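Local coordinates for probable oxidoreductase (PDB 4B7C), which probably acts as an NADP-dependent oxidoreductase of the medium-chain dehydrogenase/reductase family, although its substrate is not established, at residues R9-P17 and P67-R75; E151-V162 and C215-V226. One frame throughout, in Å; residues are numbered along the deposited sequence. Where two conformers were deposited one is given.

Contact 1 of 2, residues R9-P17 and P67-R75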
ATOM      1  N   ARG B   9     -15.963 -26.774  30.584  1.00 41.14           N
ATOM      2  CA  ARG B   9     -16.613 -26.935  29.286  1.00 41.09           C
ATOM      3  C   ARG B   9     -15.820 -26.143  28.257  1.00 42.70           C
ATOM      4  O   ARG B   9     -15.422 -25.000  28.514  1.00 37.12           O
ATOM      5  CB  ARG B   9     -18.061 -26.447  29.290  1.00 42.79           C
ATOM      6  CG  ARG B   9     -18.956 -27.118  30.329  1.00 43.43           C
ATOM      7  CD  ARG B   9     -20.302 -26.428  30.403  1.00 42.55           C
ATOM      8  NE  ARG B   9     -20.173 -25.031  30.788  1.00 43.82           N
ATOM      9  CZ  ARG B   9     -21.109 -24.108  30.604  1.00 42.42           C
ATOM     10  NH1 ARG B   9     -22.273 -24.410  30.033  1.00 44.98           N
ATOM     11  NH2 ARG B   9     -20.876 -22.865  30.984  1.00 42.81           N
ATOM     12  N   GLN B  10     -15.621 -26.752  27.092  1.00 43.11           N
ATOM     13  CA  GLN B  10     -14.823 -26.155  26.026  1.00 43.90           C
ATOM     14  C   GLN B  10     -15.469 -26.340  24.664  1.00 43.65           C
ATOM     15  O   GLN B  10     -16.046 -27.390  24.375  1.00 43.71           O
ATOM     16  CB  GLN B  10     -13.450 -26.801  25.951  1.00 46.24           C
ATOM     17  CG  GLN B  10     -12.670 -26.887  27.239  1.00 51.42           C
ATOM     18  CD  GLN B  10     -11.334 -27.569  26.995  1.00 53.11           C
ATOM     19  OE1 GLN B  10     -11.281 -28.637  26.388  1.00 57.95           O
ATOM     20  NE2 GLN B  10     -10.244 -26.928  27.415  1.00 51.29           N
ATOM     21  N   TYR B  11     -15.349 -25.321  23.830  1.00 40.50           N
ATOM     22  CA  TYR B  11     -15.632 -25.469  22.413  1.00 41.27           C
ATOM     23  C   TYR B  11     -14.323 -25.674  21.677  1.00 41.76           C
ATOM     24  O   TYR B  11     -13.450 -24.801  21.681  1.00 38.33           O
ATOM     25  CB  TYR B  11     -16.379 -24.277  21.842  1.00 40.91           C
ATOM     26  CG  TYR B  11     -17.862 -24.417  21.961  1.00 43.31           C
ATOM     27  CD1 TYR B  11     -18.558 -25.321  21.160  1.00 44.02           C
ATOM     28  CD2 TYR B  11     -18.581 -23.651  22.873  1.00 44.61           C
ATOM     29  CE1 TYR B  11     -19.930 -25.453  21.264  1.00 45.16           C
ATOM     30  CE2 TYR B  11     -19.948 -23.785  22.990  1.00 46.35           C
ATOM     31  CZ  TYR B  11     -20.619 -24.690  22.180  1.00 47.03           C
ATOM     32  OH  TYR B  11     -21.973 -24.822  22.300  1.00 46.16           O
ATOM     33  N   GLN B  12     -14.191 -26.849  21.070  1.00 41.67           N
ATOM     34  CA  GLN B  12     -13.014 -27.176  20.277  1.00 43.83           C
ATOM     35  C   GLN B  12     -13.320 -27.009  18.800  1.00 44.88           C
ATOM     36  O   GLN B  12     -14.461 -27.155  18.376  1.00 44.26           O
ATOM     37  CB  GLN B  12     -12.558 -28.601  20.532  1.00 43.41           C
ATOM     38  CG  GLN B  12     -12.145 -28.867  21.963  1.00 44.91           C
ATOM     39  CD  GLN B  12     -11.833 -30.328  22.220  1.00 45.90           C
ATOM     40  OE1 GLN B  12     -12.051 -31.181  21.361  1.00 46.20           O
ATOM     41  NE2 GLN B  12     -11.328 -30.628  23.416  1.00 45.01           N
ATOM     42  N   LEU B  13     -12.294 -26.675  18.026  1.00 45.03           N
ATOM     43  CA  LEU B  13     -12.424 -26.631  16.571  1.00 43.58           C
ATOM     44  C   LEU B  13     -12.460 -28.065  16.052  1.00 44.56           C
ATOM     45  O   LEU B  13     -11.498 -28.816  16.214  1.00 45.57           O
ATOM     46  CB  LEU B  13     -11.281 -25.849  15.930  1.00 42.11           C
ATOM     47  CG  LEU B  13     -11.353 -25.660  14.407  1.00 39.36           C
ATOM     48  CD1 LEU B  13     -12.539 -24.781  14.036  1.00 34.93           C
ATOM     49  CD2 LEU B  13     -10.047 -25.090  13.873  1.00 37.47           C
ATOM     50  N   ALA B  14     -13.578 -28.430  15.430  1.00 45.14           N
ATOM     51  CA  ALA B  14     -13.841 -29.823  15.038  1.00 48.89           C
ATOM     52  C   ALA B  14     -13.498 -30.065  13.568  1.00 47.41           C
ATOM     53  O   ALA B  14     -12.922 -31.086  13.215  1.00 46.26           O
ATOM     54  CB  ALA B  14     -15.294 -30.178  15.297  1.00 48.22           C
ATOM     55  N   GLN B  15     -13.884 -29.121  12.717  1.00 52.52           N
ATOM     56  CA  GLN B  15     -13.532 -29.183  11.296  1.00 56.22           C
ATOM     57  C   GLN B  15     -13.433 -27.785  10.699  1.00 57.63           C
ATOM     58  O   GLN B  15     -14.164 -26.868  11.099  1.00 59.92           O
ATOM     59  CB  GLN B  15     -14.544 -30.026  10.500  1.00 58.95           C
ATOM     60  CG  GLN B  15     -15.987 -29.560  10.609  1.00 61.92           C
ATOM     61  CD  GLN B  15     -16.968 -30.407   9.779  1.00 65.25           C
ATOM     62  OE1 GLN B  15     -16.798 -31.625   9.593  1.00 68.25           O
ATOM     63  NE2 GLN B  15     -17.996 -29.746   9.256  1.00 67.12           N
ATOM     64  N   ARG B  16     -12.550 -27.642   9.714  1.00 56.20           N
ATOM     65  CA  ARG B  16     -12.345 -26.364   9.040  1.00 57.50           C
ATOM     66  C   ARG B  16     -13.574 -26.085   8.192  1.00 57.98           C
ATOM     67  O   ARG B  16     -13.937 -26.909   7.352  1.00 61.57           O
ATOM     68  CB  ARG B  16     -11.080 -26.391   8.164  1.00 58.89           C
ATOM     69  CG  ARG B  16      -9.905 -27.065   8.858  1.00 59.55           C
ATOM     70  CD  ARG B  16      -8.584 -26.363   8.706  1.00 60.06           C
ATOM     71  NE  ARG B  16      -8.588 -25.388   9.762  1.00 59.86           N
ATOM     72  CZ  ARG B  16      -7.764 -25.292  10.804  1.00 55.32           C
ATOM     73  NH1 ARG B  16      -6.743 -26.118  11.023  1.00 51.17           N
ATOM     74  NH2 ARG B  16      -7.990 -24.290  11.634  1.00 53.78           N
ATOM     75  N   PRO B  17     -14.214 -24.922   8.400  1.00 57.55           N
ATOM     76  CA  PRO B  17     -15.415 -24.608   7.642  1.00 57.69           C
ATOM     77  C   PRO B  17     -15.146 -24.222   6.193  1.00 56.57           C
ATOM     78  O   PRO B  17     -14.102 -23.636   5.874  1.00 53.36           O
ATOM     79  CB  PRO B  17     -15.988 -23.396   8.377  1.00 56.84           C
ATOM     80  CG  PRO B  17     -14.799 -22.715   8.957  1.00 57.32           C
ATOM     81  CD  PRO B  17     -13.808 -23.803   9.265  1.00 56.71           C
ATOM     82  N   PRO B  67      -3.117 -20.686  12.789  1.00 48.14           N
ATOM     83  CA  PRO B  67      -4.499 -21.154  12.853  1.00 44.55           C
ATOM     84  C   PRO B  67      -4.764 -21.971  14.110  1.00 41.93           C
ATOM     85  O   PRO B  67      -3.858 -22.590  14.656  1.00 38.74           O
ATOM     86  CB  PRO B  67      -4.651 -22.046  11.615  1.00 47.85           C
ATOM     87  CG  PRO B  67      -3.409 -21.909  10.817  1.00 48.90           C
ATOM     88  CD  PRO B  67      -2.360 -21.274  11.669  1.00 47.26           C
ATOM     89  N   VAL B  68      -6.016 -21.976  14.547  1.00 39.88           N
ATOM     90  CA  VAL B  68      -6.430 -22.883  15.618  1.00 39.89           C
ATOM     91  C   VAL B  68      -6.331 -24.322  15.110  1.00 40.39           C
ATOM     92  O   VAL B  68      -6.797 -24.631  14.017  1.00 41.01           O
ATOM     93  CB  VAL B  68      -7.862 -22.575  16.086  1.00 38.99           C
ATOM     94  CG1 VAL B  68      -8.345 -23.648  17.057  1.00 38.17           C
ATOM     95  CG2 VAL B  68      -7.918 -21.186  16.710  1.00 38.34           C
ATOM     96  N   GLY B  69      -5.700 -25.188  15.887  1.00 39.74           N
ATOM     97  CA  GLY B  69      -5.525 -26.594  15.502  1.00 41.81           C
ATOM     98  C   GLY B  69      -6.823 -27.355  15.642  1.00 45.39           C
ATOM     99  O   GLY B  69      -7.673 -26.999  16.461  1.00 45.46           O
ATOM    100  N   ILE B  70      -6.990 -28.394  14.831  1.00 44.84           N
ATOM    101  CA  ILE B  70      -8.136 -29.291  14.970  1.00 44.65           C
ATOM    102  C   ILE B  70      -8.054 -29.989  16.320  1.00 43.37           C
ATOM    103  O   ILE B  70      -6.999 -30.496  16.695  1.00 43.78           O
ATOM    104  CB  ILE B  70      -8.183 -30.356  13.852  1.00 45.98           C
ATOM    105  CG1 ILE B  70      -8.369 -29.675  12.489  1.00 47.46           C
ATOM    106  CG2 ILE B  70      -9.298 -31.359  14.100  1.00 45.68           C
ATOM    107  CD1 ILE B  70      -9.707 -28.979  12.323  1.00 45.12           C
ATOM    108  N   GLY B  71      -9.164 -29.987  17.051  1.00 44.42           N
ATOM    109  CA  GLY B  71      -9.209 -30.573  18.397  1.00 44.79           C
ATOM    110  C   GLY B  71      -8.743 -29.634  19.513  1.00 43.93           C
ATOM    111  O   GLY B  71      -8.853 -29.962  20.690  1.00 45.39           O
ATOM    112  N   GLU B  72      -8.230 -28.468  19.143  1.00 43.38           N
ATOM    113  CA  GLU B  72      -7.813 -27.455  20.118  1.00 44.78           C
ATOM    114  C   GLU B  72      -9.000 -26.597  20.533  1.00 40.75           C
ATOM    115  O   GLU B  72      -9.916 -26.357  19.747  1.00 37.27           O
ATOM    116  CB  GLU B  72      -6.746 -26.514  19.550  1.00 47.97           C
ATOM    117  CG  GLU B  72      -5.321 -27.042  19.573  1.00 53.79           C
ATOM    118  CD  GLU B  72      -4.302 -26.037  19.037  1.00 57.10           C
ATOM    119  OE1 GLU B  72      -4.679 -24.902  18.632  1.00 53.98           O
ATOM    120  OE2 GLU B  72      -3.107 -26.396  19.026  1.00 64.99           O
ATOM    121  N   VAL B  73      -8.952 -26.103  21.766  1.00 38.32           N
ATOM    122  CA  VAL B  73      -9.941 -25.138  22.230  1.00 35.64           C
ATOM    123  C   VAL B  73      -9.915 -23.916  21.329  1.00 34.18           C
ATOM    124  O   VAL B  73      -8.856 -23.380  21.028  1.00 36.44           O
ATOM    125  CB  VAL B  73      -9.677 -24.710  23.683  1.00 37.70           C
ATOM    126  CG1 VAL B  73     -10.712 -23.679  24.129  1.00 36.31           C
ATOM    127  CG2 VAL B  73      -9.702 -25.931  24.583  1.00 38.53           C
ATOM    128  N   MET B  74     -11.086 -23.482  20.896  1.00 32.42           N
ATOM    129  CA  MET B  74     -11.184 -22.343  20.006  1.00 32.39           C
ATOM    130  C   MET B  74     -10.581 -21.080  20.646  1.00 34.88           C
ATOM    131  O   MET B  74     -10.792 -20.801  21.830  1.00 33.14           O
ATOM    132  CB  MET B  74     -12.636 -22.080  19.610  1.00 32.17           C
ATOM    133  CG  MET B  74     -12.829 -20.884  18.685  1.00 31.77           C
ATOM    134  SD  MET B  74     -11.849 -20.921  17.190  1.00 32.92           S
ATOM    135  CE  MET B  74     -12.249 -19.288  16.580  1.00 29.37           C
ATOM    136  N   ARG B  75      -9.828 -20.329  19.846  1.00 33.86           N
ATOM    137  CA  ARG B  75      -9.172 -19.109  20.317  0.50 31.73           C
ATOM    138  C   ARG B  75     -10.189 -18.003  20.576  1.00 31.85           C
ATOM    139  O   ARG B  75     -11.095 -17.783  19.789  1.00 32.27           O
ATOM    140  CB  ARG B  75      -8.122 -18.621  19.304  0.50 31.12           C
ATOM    141  CG  ARG B  75      -7.399 -17.337  19.704  0.50 30.99           C
ATOM    142  CD  ARG B  75      -6.261 -16.925  18.770  0.50 29.83           C
ATOM    143  NE  ARG B  75      -5.342 -18.039  18.550  0.50 28.65           N
ATOM    144  CZ  ARG B  75      -4.963 -18.531  17.373  0.50 28.46           C
ATOM    145  NH1 ARG B  75      -5.392 -18.006  16.222  0.50 29.34           N
ATOM    146  NH2 ARG B  75      -4.125 -19.561  17.357  0.50 27.77           N
TER
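The guanidinium group of R16 has I70 CD1 over one face, 4.2 Å above the plane and displaced toward the rim, while V68 O meets it at the edge. The contact lies in the GroES-like N-terminal domain of this family, where the end of strand 7-13, paired on its other edge with 26-32, is met by the loop leading into strand 77-85. R16 NH2 donates to V68 O over 2.7 Å, from within the carbonyl plane of V68, and the oxygen sits 17° out of the guanidinium plane; a weak bond from R16 NH1 joins the same oxygen. R16 NH2 also bonds M58 O, which fixes the group further. Within the loop, V68 CG2 lies over the centre of the R75 guanidinium, which also makes a cation-pi contact with W57. A type II turn from G69 to E72 carries the loop past the strand end, and Q12 and V73 form a lone beta bridge. Three backbone bonds tie the two: M74 N to Y11 O (2.8 Å, 179°), L13 N to E72 O, and G71 N to L13 O at 2.7 Å. L13, with CG anti to the backbone N (chi1 -176°), brings CD2 against V68 O and sets CB 3.8 Å from V68 CG1. The amide of Q12 packs CD 3.4 Å from G71 O without a bond to it. At the far end Q10 NE2 lies nearest V73 CG2, the two side chains crossing at about a right angle; Q10 OE1 bonds T31 OG1 and Q10 NE2 bonds Q103 OE1. Within the turn, E72 OE1 accepts from G69 N at 2.9 Å, the N-H coming from above the carboxylate plane.

Contact 2 of 2, residues E151-V162 and C215-V226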
ATOM      1  N   GLU B 151      -8.685  17.352   8.110  1.00 48.83           N
ATOM      2  CA  GLU B 151      -8.630  16.281   7.109  1.00 44.48           C
ATOM      3  C   GLU B 151      -9.922  15.488   7.096  1.00 41.37           C
ATOM      4  O   GLU B 151     -10.659  15.452   8.081  1.00 42.41           O
ATOM      5  CB  GLU B 151      -7.448  15.333   7.355  1.00 44.93           C
ATOM      6  CG  GLU B 151      -6.093  15.932   6.998  1.00 46.30           C
ATOM      7  CD  GLU B 151      -4.951  14.919   7.055  1.00 47.87           C
ATOM      8  OE1 GLU B 151      -4.985  13.994   7.893  1.00 41.41           O
ATOM      9  OE2 GLU B 151      -4.007  15.056   6.259  1.00 46.00           O
ATOM     10  N   THR B 152     -10.190  14.855   5.964  1.00 39.50           N
ATOM     11  CA  THR B 152     -11.360  13.999   5.812  1.00 39.12           C
ATOM     12  C   THR B 152     -10.974  12.542   6.033  1.00 38.96           C
ATOM     13  O   THR B 152     -10.119  11.985   5.332  1.00 40.80           O
ATOM     14  CB  THR B 152     -12.030  14.184   4.432  1.00 39.48           C
ATOM     15  OG1 THR B 152     -12.528  15.526   4.337  1.00 40.39           O
ATOM     16  CG2 THR B 152     -13.184  13.233   4.250  1.00 36.54           C
ATOM     17  N   VAL B 153     -11.609  11.946   7.035  1.00 38.58           N
ATOM     18  CA  VAL B 153     -11.388  10.566   7.412  1.00 37.11           C
ATOM     19  C   VAL B 153     -12.611   9.744   7.082  1.00 36.11           C
ATOM     20  O   VAL B 153     -13.721  10.041   7.536  1.00 40.35           O
ATOM     21  CB  VAL B 153     -11.083  10.438   8.917  1.00 37.16           C
ATOM     22  CG1 VAL B 153     -10.880   8.979   9.293  1.00 36.62           C
ATOM     23  CG2 VAL B 153      -9.856  11.257   9.258  1.00 36.71           C
ATOM     24  N   VAL B 154     -12.411   8.703   6.287  1.00 34.71           N
ATOM     25  CA  VAL B 154     -13.465   7.754   5.974  1.00 34.59           C
ATOM     26  C   VAL B 154     -13.217   6.416   6.667  1.00 37.19           C
ATOM     27  O   VAL B 154     -12.086   5.904   6.716  1.00 36.84           O
ATOM     28  CB  VAL B 154     -13.595   7.542   4.458  1.00 35.25           C
ATOM     29  CG1 VAL B 154     -14.586   6.429   4.156  1.00 32.53           C
ATOM     30  CG2 VAL B 154     -13.988   8.845   3.775  1.00 34.37           C
ATOM     31  N   ILE B 155     -14.279   5.869   7.247  1.00 39.03           N
ATOM     32  CA  ILE B 155     -14.192   4.656   8.026  1.00 37.20           C
ATOM     33  C   ILE B 155     -15.141   3.597   7.483  1.00 38.09           C
ATOM     34  O   ILE B 155     -16.357   3.806   7.427  1.00 38.77           O
ATOM     35  CB  ILE B 155     -14.525   4.954   9.516  1.00 38.48           C
ATOM     36  CG1 ILE B 155     -13.925   6.305  10.006  1.00 39.85           C
ATOM     37  CG2 ILE B 155     -14.175   3.745  10.377  1.00 37.97           C
ATOM     38  CD1 ILE B 155     -13.228   6.198  11.337  1.00 41.62           C
ATOM     39  N   SER B 156     -14.596   2.449   7.083  1.00 37.23           N
ATOM     40  CA  SER B 156     -15.424   1.297   6.704  1.00 36.33           C
ATOM     41  C   SER B 156     -15.721   0.429   7.930  1.00 36.83           C
ATOM     42  O   SER B 156     -15.017   0.500   8.939  1.00 36.26           O
ATOM     43  CB  SER B 156     -14.773   0.468   5.599  1.00 36.07           C
ATOM     44  OG  SER B 156     -13.619  -0.204   6.061  1.00 39.31           O
ATOM     45  N   GLY B 157     -16.762  -0.401   7.829  1.00 35.40           N
ATOM     46  CA  GLY B 157     -17.282  -1.153   8.975  1.00 35.38           C
ATOM     47  C   GLY B 157     -17.508  -0.220  10.159  1.00 35.76           C
ATOM     48  O   GLY B 157     -17.225  -0.563  11.306  1.00 35.83           O
ATOM     49  N   ALA B 158     -18.034   0.960   9.862  1.00 34.02           N
ATOM     50  CA  ALA B 158     -18.029   2.083  10.790  1.00 34.99           C
ATOM     51  C   ALA B 158     -18.900   1.878  12.039  1.00 37.56           C
ATOM     52  O   ALA B 158     -18.666   2.524  13.065  1.00 36.16           O
ATOM     53  CB  ALA B 158     -18.426   3.356  10.070  1.00 34.37           C
ATOM     54  N   ALA B 159     -19.888   0.992  11.945  1.00 38.25           N
ATOM     55  CA  ALA B 159     -20.770   0.686  13.079  1.00 41.97           C
ATOM     56  C   ALA B 159     -20.200  -0.436  13.929  1.00 41.59           C
ATOM     57  O   ALA B 159     -20.696  -0.710  15.014  1.00 41.92           O
ATOM     58  CB  ALA B 159     -22.165   0.305  12.601  1.00 41.46           C
ATOM     59  N   GLY B 160     -19.171  -1.101  13.423  1.00 40.19           N
ATOM     60  CA  GLY B 160     -18.487  -2.139  14.184  1.00 37.10           C
ATOM     61  C   GLY B 160     -17.697  -1.580  15.352  1.00 33.89           C
ATOM     62  O   GLY B 160     -17.547  -0.369  15.510  1.00 34.22           O
ATOM     63  N   ALA B 161     -17.196  -2.483  16.182  1.00 34.29           N
ATOM     64  CA  ALA B 161     -16.473  -2.121  17.410  1.00 34.91           C
ATOM     65  C   ALA B 161     -15.209  -1.300  17.165  1.00 34.87           C
ATOM     66  O   ALA B 161     -14.902  -0.357  17.891  1.00 32.85           O
ATOM     67  CB  ALA B 161     -16.101  -3.402  18.138  1.00 34.33           C
ATOM     68  N   VAL B 162     -14.453  -1.676  16.143  1.00 34.82           N
ATOM     69  CA  VAL B 162     -13.223  -0.945  15.807  1.00 31.92           C
ATOM     70  C   VAL B 162     -13.560   0.389  15.156  1.00 30.62           C
ATOM     71  O   VAL B 162     -13.107   1.453  15.587  1.00 31.86           O
ATOM     72  CB  VAL B 162     -12.324  -1.768  14.848  1.00 31.71           C
ATOM     73  CG1 VAL B 162     -11.106  -0.954  14.426  1.00 29.83           C
ATOM     74  CG2 VAL B 162     -11.915  -3.087  15.486  1.00 28.83           C
ATOM     75  N   CYS B 215     -17.644  13.675   0.779  1.00 64.78           N
ATOM     76  CA  CYS B 215     -16.191  13.950   0.753  1.00 66.06           C
ATOM     77  C   CYS B 215     -15.793  14.843  -0.417  1.00 69.68           C
ATOM     78  O   CYS B 215     -15.014  14.430  -1.281  1.00 69.54           O
ATOM     79  CB  CYS B 215     -15.384  12.649   0.688  1.00 63.69           C
ATOM     80  SG  CYS B 215     -15.912  11.383   1.834  1.00 56.44           S
ATOM     81  N   PRO B 216     -16.280  16.093  -0.421  1.00 73.50           N
ATOM     82  CA  PRO B 216     -16.054  16.973  -1.566  1.00 74.53           C
ATOM     83  C   PRO B 216     -14.580  17.286  -1.853  1.00 73.67           C
ATOM     84  O   PRO B 216     -14.228  17.556  -3.001  1.00 76.70           O
ATOM     85  CB  PRO B 216     -16.810  18.250  -1.175  1.00 74.24           C
ATOM     86  CG  PRO B 216     -16.795  18.257   0.315  1.00 74.93           C
ATOM     87  CD  PRO B 216     -16.873  16.811   0.723  1.00 73.47           C
ATOM     88  N   LYS B 217     -13.742  17.265  -0.818  1.00 70.92           N
ATOM     89  CA  LYS B 217     -12.301  17.539  -0.973  1.00 69.56           C
ATOM     90  C   LYS B 217     -11.441  16.266  -0.972  1.00 64.60           C
ATOM     91  O   LYS B 217     -10.242  16.308  -0.722  1.00 68.41           O
ATOM     92  CB  LYS B 217     -11.823  18.512   0.114  1.00 72.08           C
ATOM     93  CG  LYS B 217     -12.399  19.916  -0.067  1.00 76.96           C
ATOM     94  CD  LYS B 217     -11.799  20.977   0.797  1.00 80.14           C
ATOM     95  CE  LYS B 217     -11.848  22.415   0.281  1.00 79.72           C
ATOM     96  NZ  LYS B 217     -11.267  23.360   1.269  1.00 81.95           N
ATOM     97  N   GLY B 218     -12.058  15.136  -1.285  1.00 58.24           N
ATOM     98  CA  GLY B 218     -11.355  13.859  -1.313  1.00 56.07           C
ATOM     99  C   GLY B 218     -11.156  13.235   0.064  1.00 55.16           C
ATOM    100  O   GLY B 218     -11.564  13.797   1.087  1.00 58.21           O
ATOM    101  N   ILE B 219     -10.534  12.057   0.080  1.00 48.18           N
ATOM    102  CA  ILE B 219     -10.349  11.274   1.312  1.00 44.67           C
ATOM    103  C   ILE B 219      -8.865  11.236   1.729  1.00 44.05           C
ATOM    104  O   ILE B 219      -8.018  10.742   0.996  1.00 42.63           O
ATOM    105  CB  ILE B 219     -10.884   9.839   1.143  1.00 43.17           C
ATOM    106  CG1 ILE B 219     -12.363   9.864   0.735  1.00 39.73           C
ATOM    107  CG2 ILE B 219     -10.703   9.029   2.429  1.00 39.20           C
ATOM    108  CD1 ILE B 219     -12.872   8.509   0.313  1.00 38.48           C
ATOM    109  N   ASP B 220      -8.565  11.797   2.895  1.00 43.60           N
ATOM    110  CA  ASP B 220      -7.187  11.884   3.411  1.00 42.67           C
ATOM    111  C   ASP B 220      -6.755  10.636   4.162  1.00 42.74           C
ATOM    112  O   ASP B 220      -5.595  10.231   4.097  1.00 41.01           O
ATOM    113  CB  ASP B 220      -7.042  13.073   4.349  1.00 43.56           C
ATOM    114  CG  ASP B 220      -7.253  14.394   3.641  1.00 47.91           C
ATOM    115  OD1 ASP B 220      -6.446  14.703   2.739  1.00 44.18           O
ATOM    116  OD2 ASP B 220      -8.228  15.107   3.983  1.00 43.55           O
ATOM    117  N   VAL B 221      -7.679  10.069   4.928  1.00 40.79           N
ATOM    118  CA  VAL B 221      -7.420   8.824   5.654  1.00 34.94           C
ATOM    119  C   VAL B 221      -8.567   7.878   5.441  1.00 34.75           C
ATOM    120  O   VAL B 221      -9.732   8.245   5.641  1.00 38.18           O
ATOM    121  CB  VAL B 221      -7.235   9.033   7.166  1.00 35.05           C
ATOM    122  CG1 VAL B 221      -7.051   7.687   7.859  1.00 34.56           C
ATOM    123  CG2 VAL B 221      -6.065   9.956   7.442  1.00 32.39           C
ATOM    124  N   PHE B 222      -8.245   6.670   5.010  1.00 32.54           N
ATOM    125  CA  PHE B 222      -9.219   5.596   4.955  1.00 32.62           C
ATOM    126  C   PHE B 222      -8.842   4.514   5.959  1.00 35.50           C
ATOM    127  O   PHE B 222      -7.785   3.870   5.865  1.00 34.16           O
ATOM    128  CB  PHE B 222      -9.358   5.012   3.548  1.00 31.82           C
ATOM    129  CG  PHE B 222     -10.351   3.887   3.448  1.00 31.68           C
ATOM    130  CD1 PHE B 222     -11.600   3.978   4.060  1.00 34.38           C
ATOM    131  CD2 PHE B 222     -10.057   2.738   2.742  1.00 31.89           C
ATOM    132  CE1 PHE B 222     -12.511   2.948   3.967  1.00 31.48           C
ATOM    133  CE2 PHE B 222     -10.968   1.704   2.640  1.00 31.46           C
ATOM    134  CZ  PHE B 222     -12.195   1.805   3.261  1.00 34.09           C
ATOM    135  N   PHE B 223      -9.731   4.327   6.926  1.00 36.65           N
ATOM    136  CA  PHE B 223      -9.611   3.286   7.940  1.00 34.49           C
ATOM    137  C   PHE B 223     -10.424   2.114   7.455  1.00 34.74           C
ATOM    138  O   PHE B 223     -11.662   2.144   7.498  1.00 36.69           O
ATOM    139  CB  PHE B 223     -10.128   3.807   9.301  1.00 34.15           C
ATOM    140  CG  PHE B 223      -9.736   2.960  10.489  1.00 32.12           C
ATOM    141  CD1 PHE B 223     -10.208   1.674  10.642  1.00 31.76           C
ATOM    142  CD2 PHE B 223      -8.915   3.475  11.482  1.00 32.11           C
ATOM    143  CE1 PHE B 223      -9.848   0.908  11.740  1.00 31.81           C
ATOM    144  CE2 PHE B 223      -8.557   2.713  12.583  1.00 30.06           C
ATOM    145  CZ  PHE B 223      -9.006   1.428  12.702  1.00 30.55           C
ATOM    146  N   ASP B 224      -9.742   1.050   7.039  1.00 34.67           N
ATOM    147  CA  ASP B 224     -10.405  -0.098   6.405  1.00 34.75           C
ATOM    148  C   ASP B 224     -10.505  -1.333   7.286  1.00 34.99           C
ATOM    149  O   ASP B 224      -9.497  -1.927   7.687  1.00 37.43           O
ATOM    150  CB  ASP B 224      -9.719  -0.481   5.084  1.00 36.22           C
ATOM    151  CG  ASP B 224     -10.558  -1.449   4.249  1.00 38.69           C
ATOM    152  OD1 ASP B 224     -11.787  -1.565   4.474  1.00 42.35           O
ATOM    153  OD2 ASP B 224     -10.005  -2.083   3.332  1.00 40.60           O
ATOM    154  N   ASN B 225     -11.748  -1.707   7.583  1.00 35.66           N
ATOM    155  CA  ASN B 225     -12.059  -2.925   8.336  1.00 36.05           C
ATOM    156  C   ASN B 225     -12.689  -4.010   7.489  1.00 36.55           C
ATOM    157  O   ASN B 225     -12.873  -5.121   7.956  1.00 37.39           O
ATOM    158  CB  ASN B 225     -13.018  -2.606   9.494  1.00 37.23           C
ATOM    159  CG  ASN B 225     -12.396  -1.688  10.516  1.00 37.91           C
ATOM    160  OD1 ASN B 225     -11.397  -2.045  11.145  1.00 41.39           O
ATOM    161  ND2 ASN B 225     -12.958  -0.487  10.667  1.00 37.21           N
ATOM    162  N   VAL B 226     -13.052  -3.679   6.252  1.00 39.87           N
ATOM    163  CA  VAL B 226     -13.908  -4.574   5.456  1.00 39.64           C
ATOM    164  C   VAL B 226     -13.307  -5.023   4.128  1.00 38.81           C
ATOM    165  O   VAL B 226     -13.505  -6.158   3.708  1.00 37.61           O
ATOM    166  CB  VAL B 226     -15.304  -3.935   5.208  1.00 41.44           C
ATOM    167  CG1 VAL B 226     -15.913  -3.473   6.529  1.00 38.77           C
ATOM    168  CG2 VAL B 226     -15.211  -2.771   4.242  1.00 41.18           C
TER
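T152 and V154 on strand 152-155 and S156 just after it bury the largest areas here, where that strand runs parallel to strand 221-224 in the middle of a Rossmann fold; the segment axes lie 4.7 Å apart. These are the first and fourth strands of the 3-2-1-4-5-6 sheet, and the C-terminal end of 152-155 leads into the glycine-containing turn G157-G160 before helix 161-172, consistent with the nucleotide-binding loop of such folds. V154 makes both its backbone bonds to strand 221-224: its N donates to V221 O and its O accepts from F223 N, each 2.8 Å. Its CG2 is set among C215 SG and the I219 side chain, 3.6 Å from I219 CG2, while CG1 rests against F222 CD1; the F222 ring turns its edge to V154 O. On the other face, V153 CG2 meets V221 CB and V162 CG1 approaches F223 CE1 (3.5 Å). T152 closes one end. T152 N donates to the anti lone pair of D220 OD2 (2.8 Å, 170°), and its O accepts from both D220 N and V221 N, while CB packs against G218 O. The carboxylates of E151 and D220 are stacked, planes 9° apart; E151 OE1 is salt-bridged to R243 and also accepts from K148 N, which probably eases the like-charge proximity. S156 closes the other end with three bonds to the facing segment. S156 N binds F223 O, and S156 O takes N225 ND2 at 2.9 Å, in the amide plane of N225. S156 OG, placed between the backbone N and the carbonyl carbon (chi1 69°), donates to the anti lone pair of D224 OD1, 2.8 Å away. That oxygen also accepts from V226 N, an Asx turn, and from G227 N.

Overall arrangement
Contact 2 belongs to the buried core of the Rossmann domain, with no exposed residue among those touching, whereas contact 1 lies nearer the surface of the GroES-like domain, on the opposite side of the chain's centre. Their centres are 34 Å apart and they share no element; along the chain, contact 1 closes before contact 2 opens. Both rely on backbone hydrogen bonds, but 151-162 with 215-226 is a regular parallel strand pair with polar side chains bonding to the backbone and to each other at its ends, while 9-17 with 67-75 is a single bridge beside a turn, supplemented by an arginine bonded to a carbonyl oxygen. Apolar packing is correspondingly more extensive in contact 2.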